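N-acetylglucosamine-6-phosphate deacetylase (Mycobacterium smegmatis, PDB 6FV4) probably removes the acetyl group from N-acetylglucosamine-6-phosphate in amino-sugar metabolism, as a metal-dependent hydrolase of the NagA family. Local coordinates at residues L154-D157 and G161-G164; A264-I269 and R329-H334. The protein carries 1 engineered substitution. All coordinates share one frame; numbering follows the deposited sequence.

How the contacts relate
Both contacts belong to the amidohydrolase family region, whose fold is the barrel of the metallo-dependent hydrolases, and both involve helices on the outside of that barrel. Contact 1 comes first along the chain and is local: the loop after strand 134-138 meets helix 160-170, into which it leads. Contact 2 follows entirely later and joins helices 263-273 and 324-334, which are far apart in sequence. Their centres are 36 Å apart, with about 22 Å between nearest atoms, so neither touches the other. The pair illustrates two kinds of contact in the barrel's outer layer: a salt bridge within one connection, and helix packing beside the subunit interface.

Contact 1 of 2, residues L154-D157 and G161-G164; sequences LMRD and GEIG
R156 reaches E162 with the side of its guanidinium, and the route of its side chain brings the group there. From CB the chain sets out with CG between the backbone N and the carbonyl carbon (chi1 54°), then runs extended through CD to NE. There the polar contacts begin: R156 NE gives its hydrogen to E162 OE1 at 3.3 Å. Past CZ the group divides. R156 NH2 donates to E162 OE2 at 2.7 Å in a nearly straight bond (170° at the hydrogen), while R156 NH1 makes a weak bond to L154 O at 3.0 Å and a further one to A111 O.

The result is a side-on, bidentate salt bridge, each carboxylate oxygen met on its syn side and the two flat groups turned only 15° from coplanar. It ties the loop after strand 134-138, one of the parallel strands of the amidohydrolase barrel, to the first turns of helix 160-170, away from the metal site. D159 bonds the backbone N of E162 through its side chain at the start of that helix.

E162, which is buried, comes from the helix on an extended chain, with P113 and L116 of helix 113-129 packed against it. A water also donates to E162 OE1 at 2.8 Å and to D157 O at 3.1 Å, giving loop and helix a second, solvent-mediated link beside the arginine.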
# COMPACT_ATOMS: atom_id res chain seq x y z
N LEU B 154 -30.28 -9.12 -10.32
CA LEU B 154 -30.09 -10.52 -10.69
C LEU B 154 -28.95 -11.19 -9.93
O LEU B 154 -28.70 -12.38 -10.16
CB LEU B 154 -29.85 -10.64 -12.20
CG LEU B 154 -30.97 -10.26 -13.18
CD1 LEU B 154 -30.38 -9.83 -14.52
CD2 LEU B 154 -31.97 -11.41 -13.37
N MET B 155 -28.24 -10.46 -9.07
CA MET B 155 -27.21 -11.08 -8.25
C MET B 155 -27.82 -12.20 -7.40
O MET B 155 -28.94 -12.08 -6.90
CB MET B 155 -26.55 -10.02 -7.34
CG MET B 155 -25.83 -8.92 -8.11
SD MET B 155 -24.97 -7.72 -7.05
CE MET B 155 -26.24 -7.40 -5.83
N ARG B 156 -27.09 -13.30 -7.26
CA ARG B 156 -27.64 -14.44 -6.53
C ARG B 156 -26.51 -15.27 -5.96
O ARG B 156 -25.36 -15.17 -6.38
CB ARG B 156 -28.56 -15.30 -7.43
CG ARG B 156 -27.90 -15.77 -8.73
CD ARG B 156 -28.94 -16.42 -9.67
NE ARG B 156 -28.38 -16.83 -10.95
CZ ARG B 156 -28.27 -16.05 -12.03
NH1 ARG B 156 -28.69 -14.79 -12.01
NH2 ARG B 156 -27.76 -16.55 -13.15
N ASP B 157 -26.87 -16.11 -4.98
CA ASP B 157 -25.91 -17.00 -4.35
C ASP B 157 -25.32 -17.95 -5.39
O ASP B 157 -26.00 -18.32 -6.35
CB ASP B 157 -26.57 -17.81 -3.24
CG ASP B 157 -26.81 -17.02 -1.94
OD1 ASP B 157 -26.44 -15.82 -1.84
OD2 ASP B 157 -27.38 -17.62 -1.01
N GLY B 161 -24.86 -26.37 -8.91
CA GLY B 161 -25.51 -26.87 -10.12
C GLY B 161 -25.42 -25.89 -11.28
O GLY B 161 -25.01 -26.24 -12.38
N GLU B 162 -25.80 -24.62 -11.04
CA GLU B 162 -25.71 -23.64 -12.12
C GLU B 162 -24.27 -23.40 -12.55
O GLU B 162 -24.00 -23.17 -13.73
CB GLU B 162 -26.36 -22.32 -11.72
CG GLU B 162 -26.23 -21.30 -12.83
CD GLU B 162 -27.06 -20.07 -12.62
OE1 GLU B 162 -27.73 -19.99 -11.57
OE2 GLU B 162 -27.04 -19.17 -13.50
N ILE B 163 -23.32 -23.47 -11.62
CA ILE B 163 -21.92 -23.28 -11.99
C ILE B 163 -21.46 -24.41 -12.92
O ILE B 163 -20.87 -24.17 -13.98
CB ILE B 163 -21.04 -23.17 -10.73
CG1 ILE B 163 -21.34 -21.86 -10.01
CG2 ILE B 163 -19.57 -23.25 -11.09
CD1 ILE B 163 -20.45 -21.58 -8.81
N GLY B 164 -21.77 -25.65 -12.55
CA GLY B 164 -21.43 -26.76 -13.43
C GLY B 164 -22.09 -26.65 -14.80
O GLY B 164 -21.45 -26.90 -15.83
O HOH W 1 -26.54 -19.83 -9.05

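Contact 2 of 2, residues A264-I269 and R329-H334; sequences AIYRHI and RLAVAH
Two helices on the outside of the amidohydrolase barrel, 263-273 and 324-334, meet here at a steep angle, Y266 and R267 of the first approaching A331 and the carbonyl of H334 of the second. The axes of the short segments cross at -76° and come within 10.2 Å of each other at their closest, a separation bridged by long side chains.

With CG of Y266 roughly opposite the backbone N, beside the carbonyl carbon, the ring is carried across to the other helix. Its phenol end lies against the methyl of A331, with Y266 CZ 4.0 Å and Y266 OH 3.5 Å from A331 CB. Nearer the ring's root, H334 O sits at the edge, close to the ring plane. The hydroxyl is hydrogen-bonded to Q349 OE1 of helix 339-357, while M254 of strand 251-255 also packs against the tyrosine.

R267 bends at chi3 (-48°), bringing NH1 to the carbonyl at the end of helix 324-334: R267 NH1 donates to H334 O at 3.0 Å, 26° from the carbonyl plane. R267 CG lies 3.0 Å from H334 O and CD 3.4 Å, so the aliphatic part of the side chain packs against the same oxygen that NH1 grips. A264 CA, nearly one turn earlier, sits against one face of the guanidinium, toward its rim, and R267 NE forms a salt bridge with E246 of the second subunit.

The arginine thus joins a helix end to the dimer interface through different nitrogens. Its positive charge beside the terminal carbonyl should be favourable to the dipole of helix 324-334, and the carboxylate of the neighbouring subunit would balance that charge.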
# COMPACT_ATOMS: atom_id res chain seq x y z
N ALA B 264 -2.18 8.24 -7.94
CA ALA B 264 -1.37 7.93 -6.76
C ALA B 264 -1.81 6.63 -6.10
O ALA B 264 -1.00 5.95 -5.45
CB ALA B 264 -1.40 9.08 -5.76
N ILE B 265 -3.08 6.25 -6.25
CA ILE B 265 -3.52 4.94 -5.80
C ILE B 265 -2.85 3.84 -6.62
O ILE B 265 -2.44 2.81 -6.07
CB ILE B 265 -5.05 4.81 -5.86
CG1 ILE B 265 -5.72 5.81 -4.91
CG2 ILE B 265 -5.49 3.40 -5.49
CD1 ILE B 265 -5.47 5.50 -3.44
N TYR B 266 -2.74 4.04 -7.93
CA TYR B 266 -2.05 3.07 -8.78
C TYR B 266 -0.57 2.95 -8.39
O TYR B 266 -0.00 1.85 -8.41
CB TYR B 266 -2.19 3.47 -10.25
CG TYR B 266 -1.11 2.91 -11.15
CD1 TYR B 266 -1.13 1.57 -11.54
CD2 TYR B 266 -0.08 3.72 -11.62
CE1 TYR B 266 -0.13 1.04 -12.35
CE2 TYR B 266 0.93 3.21 -12.43
CZ TYR B 266 0.89 1.87 -12.80
OH TYR B 266 1.87 1.34 -13.61
N ARG B 267 0.06 4.07 -8.06
CA ARG B 267 1.44 4.05 -7.57
C ARG B 267 1.55 3.34 -6.23
O ARG B 267 2.45 2.53 -6.01
CB ARG B 267 1.97 5.49 -7.44
CG ARG B 267 2.77 5.99 -8.61
CD ARG B 267 3.62 7.23 -8.23
NE ARG B 267 2.86 8.27 -7.51
CZ ARG B 267 2.07 9.17 -8.09
NH1 ARG B 267 1.90 9.16 -9.41
NH2 ARG B 267 1.43 10.08 -7.36
N HIS B 268 0.67 3.70 -5.29
CA HIS B 268 0.63 3.04 -3.98
C HIS B 268 0.52 1.52 -4.11
O HIS B 268 1.24 0.77 -3.45
CB HIS B 268 -0.57 3.59 -3.20
CG HIS B 268 -0.73 3.01 -1.83
ND1 HIS B 268 0.10 3.34 -0.78
CD2 HIS B 268 -1.62 2.12 -1.34
CE1 HIS B 268 -0.28 2.68 0.30
NE2 HIS B 268 -1.33 1.93 -0.01
N ILE B 269 -0.41 1.05 -4.94
CA ILE B 269 -0.61 -0.39 -5.07
C ILE B 269 0.59 -1.02 -5.76
O ILE B 269 1.08 -2.08 -5.34
CB ILE B 269 -1.93 -0.70 -5.79
CG1 ILE B 269 -3.11 -0.25 -4.92
CG2 ILE B 269 -2.06 -2.21 -6.09
CD1 ILE B 269 -3.11 -0.83 -3.50
N ARG B 329 -0.04 3.85 -21.63
CA ARG B 329 0.60 5.16 -21.65
C ARG B 329 0.39 5.89 -20.33
O ARG B 329 1.31 6.56 -19.84
CB ARG B 329 0.05 5.95 -22.84
CG ARG B 329 0.65 7.31 -23.09
CD ARG B 329 0.19 7.88 -24.46
NE ARG B 329 -1.23 7.64 -24.74
CZ ARG B 329 -1.69 6.87 -25.74
NH1 ARG B 329 -0.86 6.26 -26.57
NH2 ARG B 329 -3.00 6.72 -25.90
N LEU B 330 -0.80 5.76 -19.73
CA LEU B 330 -1.02 6.36 -18.41
C LEU B 330 -0.23 5.64 -17.32
O LEU B 330 0.29 6.27 -16.39
CB LEU B 330 -2.52 6.36 -18.08
CG LEU B 330 -3.33 7.44 -18.80
CD1 LEU B 330 -4.84 7.30 -18.57
CD2 LEU B 330 -2.82 8.84 -18.36
N ALA B 331 -0.11 4.31 -17.42
CA ALA B 331 0.73 3.57 -16.49
C ALA B 331 2.18 4.06 -16.53
O ALA B 331 2.81 4.25 -15.48
CB ALA B 331 0.66 2.07 -16.80
N VAL B 332 2.72 4.27 -17.73
CA VAL B 332 4.10 4.74 -17.86
C VAL B 332 4.24 6.15 -17.30
O VAL B 332 5.26 6.51 -16.70
CB VAL B 332 4.56 4.67 -19.34
CG1 VAL B 332 5.95 5.29 -19.49
CG2 VAL B 332 4.54 3.24 -19.88
N ALA B 333 3.21 6.97 -17.50
CA ALA B 333 3.28 8.37 -17.09
C ALA B 333 3.17 8.52 -15.58
O ALA B 333 3.81 9.40 -14.98
CB ALA B 333 2.19 9.17 -17.79
N HIS B 334 2.36 7.68 -14.94
CA HIS B 334 2.01 7.88 -13.54
C HIS B 334 2.66 6.90 -12.58
O HIS B 334 2.38 6.97 -11.38
CB HIS B 334 0.49 7.84 -13.37
CG HIS B 334 -0.22 8.97 -14.03
ND1 HIS B 334 -0.01 10.29 -13.68
CD2 HIS B 334 -1.15 8.99 -15.01
CE1 HIS B 334 -0.77 11.07 -14.42
NE2 HIS B 334 -1.48 10.31 -15.24